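Local coordinates for enoyl-CoA hydratase/isomerase family protein (Pseudomonas syringae pv. tomato, PDB 3OT6), which belongs to the enoyl-CoA hydratase/isomerase (crotonase-like) family and probably acts on an acyl-CoA thioester, its exact reaction being unassigned, at residues L7-L12 / T18-N23; A36-L41 / A87-S92. All coordinates share one frame; numbering follows the deposited sequence.

Interaction 1. Residues L7-L12 / T18-N23; sequences LVSYHL and TLTLNN
T18 pairs with H11 through two backbone hydrogen bonds, T18 N to H11 O and H11 N to T18 O. Both are 3.0 Å long, and the second is the straighter, with 171° at the hydrogen. T18 OG1 approaches the rim of the H11 ring only loosely, 4.2 Å from H11 CD2. T18 O also accepts a bond from a water.

L19 turns to the other face of the sheet, beside V8 and Y10. Its CD1 packs against Y10 CD1 at 3.8 Å, the two side chains running alongside each other. L19 CB meets V8 CG1. The hydroxyl of Y10 is held by D47.

T20 forms the next hydrogen-bonded pair, with S9. T20 N donates to S9 O. S9 N returns a more bent bond to T20 O, with 139° at the hydrogen. These strands, 8-13 and 16-21, form an antiparallel beta hairpin at the edge of the six-stranded sheet of the crotonase fold. Strand 8-13 is the edge strand, and strand 16-21 lies between it and strand 50-54, to which 16-21 runs parallel. On the T20 face, S9 OG lies between its own N and carbonyl carbon (chi1 67°), which brings it to 3.2 Å from T20 CB. The same water joins the two hydroxyls, 2.8 Å from S9 OG and 2.8 Å from T20 OG1.

L21 faces helix 31-46, as V8 does. Its CD1 touches V8 CG2 at 4.0 Å, and its CA-H points to L7 O.

N22 has left the strand but still donates its N-H to L7 O, 2.6 Å from N22 N. N23 CB and OD1 lie alongside L7 CD2, while N23 ND2 bonds A28 O.

Interaction 2. Residues A36-L41 / A87-S92; sequences AFNAAL and ARRMLS
R89 reaches N38 on an extended chain, with CG opposite the backbone N (chi1 168°) and every later torsion near 180°. N38 has CG opposite its carbonyl carbon, and this sets its amide across the path of the arginine. One nitrogen, R89 NH1, then serves two oxygens of the same residue. It donates to the side-chain oxygen N38 OD1 at 3.1 Å and to the backbone oxygen N38 O at 3.0 Å. Both bonds use a lone pair in the plane of the accepting carbonyl. The bond to OD1 is the straighter. N38 OD1 lies in the guanidinium plane, and the amide and guanidinium planes are only 12° apart. N38 O lies well out of the guanidinium plane.

L41 packs over one face of the guanidinium, with its CB 3.6 Å from R89 CZ. The leucine and arginine side chains run antiparallel to each other. L41 CD1 also approaches R89 CD at 4.1 Å.

Helices 31-46 and 73-91 run nearly parallel here, 18° between the short axes. These axes lie 11.5 Å apart, and the extended R89 spans much of that separation. Both helices belong to the crotonase-like domain. The charge of R89 has further partners on helix 31-46: its NH2 makes salt bridges to D42 and E45. These acids would be expected to stabilise its positive charge.

Deeper in, L41 CD1 meets CG of the selenomethionine M90 at 4.2 Å. M90 also touches S115.

Interaction 1 comes first along the chain and closes before interaction 2 opens. Their centres are about 13 Å apart. Helix 31-46, which follows strand 16-21, supplies one side of interaction 2 and also packs on the hairpin of interaction 1. The two contacts touch directly: V8 CG2 lies 3.7 Å from A36 CB and 3.8 Å from F37 CD1, and L19 CD2 lies 3.5 Å from A40 CB. Helix 31-46 therefore contacts the hairpin on one side and helix 73-91 on another. The hairpin at one edge of the six-stranded sheet is linked through this helix to the helical part of the crotonase-like domain.

Interaction 1. Residues L7-L12 / T18-N23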
loop_
_atom_site.group_PDB
_atom_site.type_symbol
_atom_site.label_atom_id
_atom_site.label_comp_id
_atom_site.label_asym_id
_atom_site.label_seq_id
_atom_site.Cartn_x
_atom_site.Cartn_y
_atom_site.Cartn_z
ATOM N N LEU A 7 -12.636 10.915 1.971
ATOM C CA LEU A 7 -12.097 9.535 1.880
ATOM C C LEU A 7 -10.548 9.434 1.713
ATOM O O LEU A 7 -9.853 8.776 2.528
ATOM C CB LEU A 7 -12.755 8.761 0.725
ATOM C CG LEU A 7 -14.064 8.016 0.982
ATOM C CD1 LEU A 7 -14.276 6.966 -0.097
ATOM C CD2 LEU A 7 -14.164 7.388 2.386
ATOM N N VAL A 8 -10.032 10.034 0.637
ATOM C CA VAL A 8 -8.625 10.227 0.524
ATOM C C VAL A 8 -8.453 11.745 0.326
ATOM O O VAL A 8 -8.721 12.250 -0.777
ATOM C CB VAL A 8 -8.034 9.379 -0.683
ATOM C CG1 VAL A 8 -6.612 9.714 -0.937
ATOM C CG2 VAL A 8 -8.247 7.823 -0.486
ATOM N N SER A 9 -8.086 12.484 1.382
ATOM C CA SER A 9 -7.865 13.935 1.215
ATOM C C SER A 9 -6.530 14.213 0.475
ATOM O O SER A 9 -5.546 13.456 0.624
ATOM C CB SER A 9 -7.872 14.644 2.547
ATOM O OG SER A 9 -6.731 14.203 3.266
ATOM N N TYR A 10 -6.479 15.266 -0.334
ATOM C CA TYR A 10 -5.237 15.603 -1.012
ATOM C C TYR A 10 -4.697 16.939 -0.530
ATOM O O TYR A 10 -5.301 17.962 -0.698
ATOM C CB TYR A 10 -5.494 15.648 -2.507
ATOM C CG TYR A 10 -4.290 15.928 -3.373
ATOM C CD1 TYR A 10 -3.552 14.882 -3.934
ATOM C CD2 TYR A 10 -3.911 17.241 -3.681
ATOM C CE1 TYR A 10 -2.445 15.132 -4.739
ATOM C CE2 TYR A 10 -2.805 17.495 -4.489
ATOM C CZ TYR A 10 -2.079 16.437 -5.001
ATOM O OH TYR A 10 -1.005 16.671 -5.798
ATOM N N HIS A 11 -3.517 16.970 0.020
ATOM C CA HIS A 11 -2.962 18.285 0.263
ATOM C C HIS A 11 -1.537 18.410 -0.287
ATOM O O HIS A 11 -0.710 17.612 0.027
ATOM C CB HIS A 11 -3.113 18.677 1.754
ATOM C CG HIS A 11 -1.889 19.326 2.340
ATOM N ND1 HIS A 11 -1.752 20.702 2.462
ATOM C CD2 HIS A 11 -0.732 18.785 2.830
ATOM C CE1 HIS A 11 -0.565 20.972 2.999
ATOM N NE2 HIS A 11 0.072 19.827 3.233
ATOM N N LEU A 12 -1.265 19.436 -1.096
ATOM C CA LEU A 12 0.101 19.699 -1.638
ATOM C C LEU A 12 0.859 20.823 -0.865
ATOM O O LEU A 12 0.348 21.912 -0.639
ATOM C CB LEU A 12 -0.000 19.982 -3.132
ATOM C CG LEU A 12 1.222 20.503 -3.893
ATOM C CD1 LEU A 12 2.269 19.442 -4.013
ATOM C CD2 LEU A 12 0.809 21.094 -5.285
ATOM N N THR A 18 0.423 14.868 0.341
ATOM C CA THR A 18 -0.025 13.950 1.364
ATOM C C THR A 18 -1.406 13.476 0.968
ATOM O O THR A 18 -2.307 14.311 0.769
ATOM C CB THR A 18 -0.074 14.588 2.736
ATOM O OG1 THR A 18 1.224 15.069 3.094
ATOM C CG2 THR A 18 -0.465 13.560 3.769
ATOM N N LEU A 19 -1.545 12.141 0.809
ATOM C CA LEU A 19 -2.836 11.436 0.573
ATOM C C LEU A 19 -3.248 10.779 1.869
ATOM O O LEU A 19 -2.558 9.873 2.385
ATOM C CB LEU A 19 -2.703 10.437 -0.562
ATOM C CG LEU A 19 -2.707 11.044 -2.005
ATOM C CD1 LEU A 19 -1.643 12.126 -2.248
ATOM C CD2 LEU A 19 -2.605 10.016 -3.070
ATOM N N THR A 20 -4.315 11.301 2.474
ATOM C CA THR A 20 -4.707 10.822 3.799
ATOM C C THR A 20 -5.941 9.974 3.631
ATOM O O THR A 20 -6.960 10.477 3.138
ATOM C CB THR A 20 -5.001 11.935 4.767
ATOM O OG1 THR A 20 -3.837 12.770 4.887
ATOM C CG2 THR A 20 -5.308 11.347 6.130
ATOM N N LEU A 21 -5.835 8.676 3.913
ATOM C CA LEU A 21 -7.001 7.844 3.815
ATOM C C LEU A 21 -7.769 8.049 5.089
ATOM O O LEU A 21 -7.182 8.085 6.176
ATOM C CB LEU A 21 -6.593 6.384 3.684
ATOM C CG LEU A 21 -7.670 5.292 3.706
ATOM C CD1 LEU A 21 -8.823 5.468 2.671
ATOM C CD2 LEU A 21 -7.010 3.914 3.611
ATOM N N ASN A 22 -9.077 8.206 4.960
ATOM C CA ASN A 22 -9.944 8.357 6.115
ATOM C C ASN A 22 -11.359 7.772 5.855
ATOM O O ASN A 22 -12.279 8.468 5.378
ATOM C CB ASN A 22 -9.980 9.835 6.495
ATOM C CG ASN A 22 -10.893 10.116 7.656
ATOM O OD1 ASN A 22 -11.298 9.211 8.394
ATOM N ND2 ASN A 22 -11.246 11.372 7.811
ATOM N N ASN A 23 -11.511 6.482 6.140
ATOM C CA ASN A 23 -12.737 5.764 5.846
ATOM C C ASN A 23 -13.235 4.961 7.072
ATOM O O ASN A 23 -12.743 3.863 7.346
ATOM C CB ASN A 23 -12.496 4.819 4.671
ATOM C CG ASN A 23 -13.751 4.038 4.288
ATOM O OD1 ASN A 23 -14.852 4.564 4.395
ATOM N ND2 ASN A 23 -13.594 2.787 3.834
HETATM O O HOH W 1 -4.031 14.853 3.016
#

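Interaction 2. Residues A36-L41 / A87-S92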
loop_
_atom_site.group_PDB
_atom_site.type_symbol
_atom_site.label_atom_id
_atom_site.label_comp_id
_atom_site.label_asym_id
_atom_site.label_seq_id
_atom_site.Cartn_x
_atom_site.Cartn_y
_atom_site.Cartn_z
ATOM N N ALA A 36 -11.237 7.216 -5.094
ATOM C CA ALA A 36 -10.648 8.388 -4.467
ATOM C C ALA A 36 -9.169 8.351 -4.696
ATOM O O ALA A 36 -8.628 9.369 -5.103
ATOM C CB ALA A 36 -10.973 8.452 -2.968
ATOM N N PHE A 37 -8.512 7.195 -4.457
ATOM C CA PHE A 37 -7.038 7.047 -4.575
ATOM C C PHE A 37 -6.569 7.331 -5.988
ATOM O O PHE A 37 -5.612 8.044 -6.177
ATOM C CB PHE A 37 -6.561 5.621 -4.176
ATOM C CG PHE A 37 -5.940 5.552 -2.839
ATOM C CD1 PHE A 37 -6.522 4.773 -1.835
ATOM C CD2 PHE A 37 -4.766 6.269 -2.564
ATOM C CE1 PHE A 37 -5.967 4.735 -0.556
ATOM C CE2 PHE A 37 -4.204 6.254 -1.318
ATOM C CZ PHE A 37 -4.809 5.488 -0.281
ATOM N N ASN A 38 -7.229 6.760 -6.989
ATOM C CA ASN A 38 -6.885 7.053 -8.354
ATOM C C ASN A 38 -7.000 8.556 -8.692
ATOM O O ASN A 38 -6.139 9.083 -9.445
ATOM C CB ASN A 38 -7.710 6.208 -9.300
ATOM C CG ASN A 38 -7.258 4.741 -9.291
ATOM O OD1 ASN A 38 -6.066 4.448 -9.508
ATOM N ND2 ASN A 38 -8.195 3.817 -9.024
ATOM N N ALA A 39 -8.004 9.235 -8.106
ATOM C CA ALA A 39 -8.247 10.629 -8.402
ATOM C C ALA A 39 -7.149 11.414 -7.721
ATOM O O ALA A 39 -6.615 12.344 -8.291
ATOM C CB ALA A 39 -9.612 11.082 -7.924
ATOM N N ALA A 40 -6.734 10.974 -6.544
ATOM C CA ALA A 40 -5.705 11.704 -5.817
ATOM C C ALA A 40 -4.389 11.530 -6.496
ATOM O O ALA A 40 -3.529 12.365 -6.343
ATOM C CB ALA A 40 -5.604 11.293 -4.310
ATOM N N LEU A 41 -4.213 10.453 -7.228
ATOM C CA LEU A 41 -2.886 10.155 -7.773
ATOM C C LEU A 41 -2.785 10.807 -9.094
ATOM O O LEU A 41 -1.704 11.169 -9.492
ATOM C CB LEU A 41 -2.601 8.634 -7.900
ATOM C CG LEU A 41 -2.197 7.840 -6.622
ATOM C CD1 LEU A 41 -2.368 6.331 -6.853
ATOM C CD2 LEU A 41 -0.780 8.184 -6.106
ATOM N N ALA A 87 -2.442 -1.237 -6.779
ATOM C CA ALA A 87 -1.071 -1.585 -6.344
ATOM C C ALA A 87 -0.083 -1.472 -7.549
ATOM O O ALA A 87 1.031 -0.958 -7.421
ATOM C CB ALA A 87 -0.990 -3.023 -5.679
ATOM N N ARG A 88 -0.468 -2.000 -8.685
ATOM C CA ARG A 88 0.338 -1.920 -9.870
ATOM C C ARG A 88 0.544 -0.428 -10.278
ATOM O O ARG A 88 1.597 -0.036 -10.750
ATOM C CB ARG A 88 -0.346 -2.709 -10.984
ATOM C CG ARG A 88 0.575 -3.019 -12.119
ATOM C CD ARG A 88 -0.022 -2.489 -13.360
ATOM N NE ARG A 88 0.661 -2.902 -14.570
ATOM C CZ ARG A 88 1.385 -2.065 -15.306
ATOM N NH1 ARG A 88 1.486 -0.792 -14.926
ATOM N NH2 ARG A 88 1.998 -2.500 -16.396
ATOM N N ARG A 89 -0.435 0.424 -10.053
ATOM C CA ARG A 89 -0.275 1.788 -10.507
ATOM C C ARG A 89 0.701 2.458 -9.580
ATOM O O ARG A 89 1.554 3.187 -10.028
ATOM C CB ARG A 89 -1.605 2.544 -10.535
ATOM C CG ARG A 89 -1.417 4.011 -10.717
ATOM C CD ARG A 89 -2.710 4.777 -10.614
ATOM N NE ARG A 89 -2.459 6.141 -11.044
ATOM C CZ ARG A 89 -3.371 7.083 -11.106
ATOM N NH1 ARG A 89 -4.617 6.835 -10.757
ATOM N NH2 ARG A 89 -3.026 8.262 -11.540
HETATM N N MSE A 90 0.625 2.153 -8.288
HETATM C CA MSE A 90 1.530 2.769 -7.334
HETATM C C MSE A 90 2.956 2.389 -7.604
HETATM O O MSE A 90 3.862 3.193 -7.423
HETATM C CB MSE A 90 1.166 2.398 -5.894
HETATM C CG MSE A 90 -0.076 3.081 -5.401
HETATM SE SE MSE A 90 -0.775 2.382 -3.696
HETATM C CE MSE A 90 0.609 2.953 -2.409
ATOM N N LEU A 91 3.174 1.154 -8.005
ATOM C CA LEU A 91 4.542 0.675 -8.250
ATOM C C LEU A 91 5.053 1.213 -9.577
ATOM O O LEU A 91 6.254 1.152 -9.876
ATOM C CB LEU A 91 4.578 -0.838 -8.260
ATOM C CG LEU A 91 4.427 -1.478 -6.873
ATOM C CD1 LEU A 91 3.970 -2.923 -7.057
ATOM C CD2 LEU A 91 5.774 -1.436 -6.231
ATOM N N SER A 92 4.149 1.751 -10.387
ATOM C CA SER A 92 4.635 2.323 -11.649
ATOM C C SER A 92 4.472 3.859 -11.646
ATOM O O SER A 92 4.707 4.494 -12.647
ATOM C CB SER A 92 4.051 1.654 -12.877
ATOM O OG SER A 92 2.691 1.649 -12.792
#